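Local atomic coordinates of putative protease (Parabacteroides distasonis ATCC 8503, PDB entry 3KD4), a protein that is of unknown function but is probably an exported hydrolase, possibly a protease. Residues A[133-138]-A[199-204]; A[139-144]-A[181-186]. All coordinates share one frame; numbering follows the deposited sequence.

Contact 1: A[133-138]-A[199-204]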
# COMPACT_ATOMS: atom_id res chain seq x y z
N ARG A 133 -9.33 2.02 9.94
CA ARG A 133 -8.21 2.44 10.79
C ARG A 133 -8.71 3.38 11.87
O ARG A 133 -9.36 4.36 11.54
CB ARG A 133 -7.20 3.20 9.93
CG ARG A 133 -5.94 3.54 10.65
CD ARG A 133 -5.00 4.44 9.84
NE ARG A 133 -5.50 5.82 9.82
CZ ARG A 133 -6.01 6.43 8.76
NH1 ARG A 133 -6.08 5.83 7.59
NH2 ARG A 133 -6.45 7.66 8.88
N LEU A 134 -8.37 3.12 13.13
CA LEU A 134 -8.80 3.95 14.25
C LEU A 134 -7.67 4.84 14.84
O LEU A 134 -7.94 5.86 15.49
CB LEU A 134 -9.39 3.06 15.34
CG LEU A 134 -10.55 2.15 14.88
CD1 LEU A 134 -11.11 1.36 16.05
CD2 LEU A 134 -11.67 2.97 14.19
N GLN A 135 -6.42 4.49 14.54
CA GLN A 135 -5.29 5.33 14.90
C GLN A 135 -5.11 6.43 13.90
O GLN A 135 -5.25 6.20 12.70
CB GLN A 135 -4.00 4.49 14.97
CG GLN A 135 -2.80 5.21 15.52
CD GLN A 135 -1.65 4.28 15.83
OE1 GLN A 135 -1.32 3.41 15.04
NE2 GLN A 135 -1.06 4.44 17.00
N GLU A 136 -4.79 7.62 14.39
CA GLU A 136 -4.50 8.77 13.52
C GLU A 136 -3.07 9.28 13.73
O GLU A 136 -2.32 8.76 14.55
CB GLU A 136 -5.49 9.91 13.81
CG GLU A 136 -6.94 9.51 13.74
CD GLU A 136 -7.42 9.12 12.35
OE1 GLU A 136 -6.74 9.38 11.33
OE2 GLU A 136 -8.50 8.53 12.30
N THR A 137 -2.69 10.30 12.97
CA THR A 137 -1.37 10.91 13.09
C THR A 137 -1.29 11.81 14.32
O THR A 137 -0.22 12.21 14.74
CB THR A 137 -1.04 11.71 11.79
OG1 THR A 137 -2.09 12.63 11.53
CG2 THR A 137 -0.92 10.76 10.56
N SER A 138 -2.44 12.15 14.89
CA SER A 138 -2.52 12.76 16.21
C SER A 138 -3.17 11.76 17.19
O SER A 138 -3.95 10.87 16.76
CB SER A 138 -3.39 14.03 16.11
OG SER A 138 -2.80 14.99 15.26
N ALA A 199 -0.15 -3.48 15.94
CA ALA A 199 -0.60 -2.75 17.12
C ALA A 199 -1.32 -1.46 16.78
O ALA A 199 -1.42 -0.58 17.61
CB ALA A 199 0.58 -2.45 18.04
N SER A 200 -1.83 -1.31 15.57
CA SER A 200 -2.52 -0.10 15.19
C SER A 200 -4.01 -0.42 15.07
O SER A 200 -4.42 -1.16 14.17
CB SER A 200 -1.96 0.39 13.89
OG SER A 200 -2.73 1.44 13.40
N PRO A 201 -4.85 0.13 15.96
CA PRO A 201 -6.22 -0.40 16.07
C PRO A 201 -7.02 -0.26 14.78
O PRO A 201 -7.00 0.80 14.15
CB PRO A 201 -6.84 0.38 17.24
CG PRO A 201 -5.80 1.22 17.80
CD PRO A 201 -4.53 1.10 17.03
N HIS A 202 -7.65 -1.35 14.36
CA HIS A 202 -8.47 -1.39 13.18
C HIS A 202 -9.72 -2.20 13.51
O HIS A 202 -9.62 -3.29 14.10
CB HIS A 202 -7.79 -2.15 12.04
CG HIS A 202 -6.89 -1.33 11.19
ND1 HIS A 202 -5.64 -0.94 11.61
CD2 HIS A 202 -7.02 -0.92 9.90
CE1 HIS A 202 -5.04 -0.28 10.63
NE2 HIS A 202 -5.86 -0.24 9.59
N LEU A 203 -10.87 -1.71 13.05
CA LEU A 203 -12.12 -2.46 13.15
C LEU A 203 -12.34 -3.13 11.80
O LEU A 203 -12.36 -2.45 10.75
CB LEU A 203 -13.27 -1.52 13.49
CG LEU A 203 -14.67 -2.13 13.55
CD1 LEU A 203 -14.73 -3.14 14.73
CD2 LEU A 203 -15.74 -1.05 13.65
N VAL A 204 -12.52 -4.45 11.82
CA VAL A 204 -12.81 -5.23 10.61
C VAL A 204 -14.08 -6.02 10.87
O VAL A 204 -14.22 -6.66 11.92
CB VAL A 204 -11.64 -6.17 10.25
CG1 VAL A 204 -11.93 -7.01 8.96
CG2 VAL A 204 -10.34 -5.35 10.15
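Arg-133 lays its backbone and first side-chain carbons against the imidazole of His-202, its partner in an antiparallel, non-hydrogen-bonded pair. Its CA stands over one ring face, 3.8 Å from the centroid of the His-202 ring, a CH-pi contact. Outward from there, Arg-133 CB lies 3.7 Å from His-202 NE2, and CG, set opposite the backbone N (chi1 -174°), rides above the ring on its CE1 and NE2 side. CD then begins a bend at chi3 (75°) that carries the guanidinium back along its own segment. Arg-133 NE gives a hydrogen bond of 2.9 Å to Gln-135 O. Arg-133 NH2 forms a salt bridge of 3.0 Å with Glu-136 OE1, and both partners lie in the guanidinium plane. A long, flexible arginine suits this place, its methylenes serving the ring and its charged end bonding to the loop residues Gln-135 and Glu-136. The ring is fixed in turn by ND1, which donates almost straight (170°) to Ser-200 O. Beside it, Leu-134 N bonds to Pro-201 O at 2.9 Å, while the leucine's CB and CD1 pack on Pro-201 and Leu-203. The extended Gln-135 accepts a hydrogen bond at OE1 from Ser-200 OG, 2.9 Å long, and its NE2 makes a probable hydrogen bond to Pro-185 O. The motif is an antiparallel bridge: 129-133 is an outermost strand and 202-206 the middle one of three.

Contact 2: A[139-144]-A[181-186]; sequences PVKECK and LRNIPA
Glu-142 OE2 takes a salt bridge of 2.8 Å from Arg-182 NH1 through its anti lone pair, with NH2 adding a weak bond. The two side chains run side by side, their carboxylate and guanidinium planes 67° apart. With an alanine in place of Glu-142, the Arg-182 guanidinium is likely to lose its carboxylate mate and turn more freely. Water 1 joins Arg-182 NH1 to Lys-141 O. In the conformer of Lys-141 described, one of two modelled, NZ comes to Asn-183 OD1, and water 2 links it to Asn-183 ND2; both links are therefore tentative. Asn-183, with both backbone angles positive, a conformation asparagine tolerates well, and Ile-184 together face Val-140 in a G1 beta bulge. Paired backbone bonds join Val-140 to Ile-184 and Cys-143 to Leu-181. On the face carrying these four residues, compact apolar groups suit the buried setting: Ile-184 CD1 reaches Cys-143 CB at 3.9 Å and Val-140 CB meets Ile-184 CB. Farther along, Pro-139 CD rests on Ala-186 CB. Strand 140-150 lies between 174-184 and 6-17 in the mixed sheet, while Pro-201, from the loop before strand 202-206, touches Leu-181 and Ile-184.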
# COMPACT_ATOMS: atom_id res chain seq x y z
N PRO A 139 -2.92 11.93 18.48
CA PRO A 139 -3.62 11.11 19.47
C PRO A 139 -5.16 11.26 19.44
O PRO A 139 -5.70 12.34 19.11
CB PRO A 139 -3.12 11.62 20.83
CG PRO A 139 -2.13 12.72 20.54
CD PRO A 139 -2.13 13.03 19.10
N VAL A 140 -5.83 10.17 19.80
CA VAL A 140 -7.29 10.12 19.90
C VAL A 140 -7.62 9.80 21.36
O VAL A 140 -7.31 8.70 21.85
CB VAL A 140 -7.92 9.09 18.94
CG1 VAL A 140 -9.46 9.08 19.12
CG2 VAL A 140 -7.53 9.39 17.48
N LYS A 141 -8.24 10.75 22.04
CA LYS A 141 -8.54 10.60 23.46
C LYS A 141 -9.62 9.57 23.69
O LYS A 141 -9.55 8.79 24.62
CB LYS A 141 -8.94 11.96 24.05
CG LYS A 141 -9.29 11.96 25.53
CD LYS A 141 -8.09 11.52 26.37
CE LYS A 141 -8.25 11.82 27.87
NZ LYS A 141 -7.20 11.08 28.64
N GLU A 142 -10.63 9.57 22.82
CA GLU A 142 -11.74 8.62 22.88
C GLU A 142 -12.29 8.34 21.49
O GLU A 142 -12.67 9.27 20.76
CB GLU A 142 -12.88 9.17 23.73
CG GLU A 142 -14.07 8.21 23.90
CD GLU A 142 -15.24 8.89 24.62
OE1 GLU A 142 -16.03 9.59 23.95
OE2 GLU A 142 -15.36 8.72 25.85
N CYS A 143 -12.42 7.06 21.20
CA CYS A 143 -12.88 6.58 19.94
C CYS A 143 -14.00 5.55 20.21
O CYS A 143 -13.75 4.52 20.86
CB CYS A 143 -11.74 5.95 19.15
SG CYS A 143 -12.27 5.28 17.58
N LYS A 144 -15.21 5.87 19.74
CA LYS A 144 -16.38 4.98 19.84
C LYS A 144 -16.75 4.50 18.48
O LYS A 144 -16.82 5.31 17.54
CB LYS A 144 -17.57 5.70 20.49
CG LYS A 144 -17.30 5.99 21.99
CD LYS A 144 -18.45 6.71 22.71
CE LYS A 144 -18.20 6.71 24.25
NZ LYS A 144 -18.31 5.32 24.92
N LEU A 181 -12.54 2.90 22.71
CA LEU A 181 -11.08 2.90 22.91
C LEU A 181 -10.70 4.26 23.49
O LEU A 181 -11.32 5.28 23.16
CB LEU A 181 -10.35 2.64 21.60
CG LEU A 181 -10.56 1.34 20.79
CD1 LEU A 181 -11.93 1.27 20.09
CD2 LEU A 181 -9.42 1.24 19.74
N ARG A 182 -9.73 4.28 24.40
CA ARG A 182 -9.27 5.51 25.01
C ARG A 182 -7.79 5.67 24.87
O ARG A 182 -7.04 4.70 24.92
CB ARG A 182 -9.65 5.56 26.47
CG ARG A 182 -11.16 5.39 26.66
CD ARG A 182 -11.58 5.54 28.09
NE ARG A 182 -13.02 5.41 28.19
CZ ARG A 182 -13.88 6.38 27.89
NH1 ARG A 182 -13.47 7.59 27.53
NH2 ARG A 182 -15.18 6.15 27.98
N ASN A 183 -7.38 6.90 24.66
CA ASN A 183 -5.97 7.28 24.59
C ASN A 183 -5.21 6.50 23.56
O ASN A 183 -4.21 5.89 23.87
CB ASN A 183 -5.34 7.18 26.00
CG ASN A 183 -6.10 8.01 27.01
OD1 ASN A 183 -6.33 9.18 26.78
ND2 ASN A 183 -6.53 7.39 28.11
N ILE A 184 -5.66 6.52 22.32
CA ILE A 184 -4.93 5.89 21.23
C ILE A 184 -3.75 6.82 20.90
O ILE A 184 -3.94 7.99 20.54
CB ILE A 184 -5.74 5.73 19.96
CG1 ILE A 184 -7.09 5.03 20.22
CG2 ILE A 184 -4.90 4.95 18.88
CD1 ILE A 184 -8.01 4.93 18.94
N PRO A 185 -2.51 6.31 21.01
CA PRO A 185 -1.37 7.15 20.70
C PRO A 185 -1.39 7.57 19.23
O PRO A 185 -2.03 6.92 18.42
CB PRO A 185 -0.16 6.27 21.06
CG PRO A 185 -0.63 4.91 21.15
CD PRO A 185 -2.14 4.90 21.24
N ALA A 186 -0.79 8.70 18.92
CA ALA A 186 -0.52 9.09 17.54
C ALA A 186 0.30 7.97 16.87
O ALA A 186 1.12 7.35 17.53
CB ALA A 186 0.32 10.39 17.51
O HOH W 1 -10.96 8.95 26.99
O HOH W 2 -9.06 9.02 28.94

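From the N terminus, the chain leaves strand 129-133 through residues 133-138, the first half of contact 1, and passes directly into 139-144, the first half of contact 2. It returns along strand 174-184 to close contact 2 at 181-186, a loop of 36 intervening residues without helix. Only later, at 199-204, does contact 1 close, so the smaller loop lies within the larger without crossing. Contact 2 joins neighbouring strands of the mixed sheet, whereas contact 1 joins the end of strand 129-133 and its following loop to the start of strand 202-206 in the three-stranded sheet. Their centres are about 9 Å apart, and Leu-134 O packs against Ile-184 CD1 where the two sheets meet.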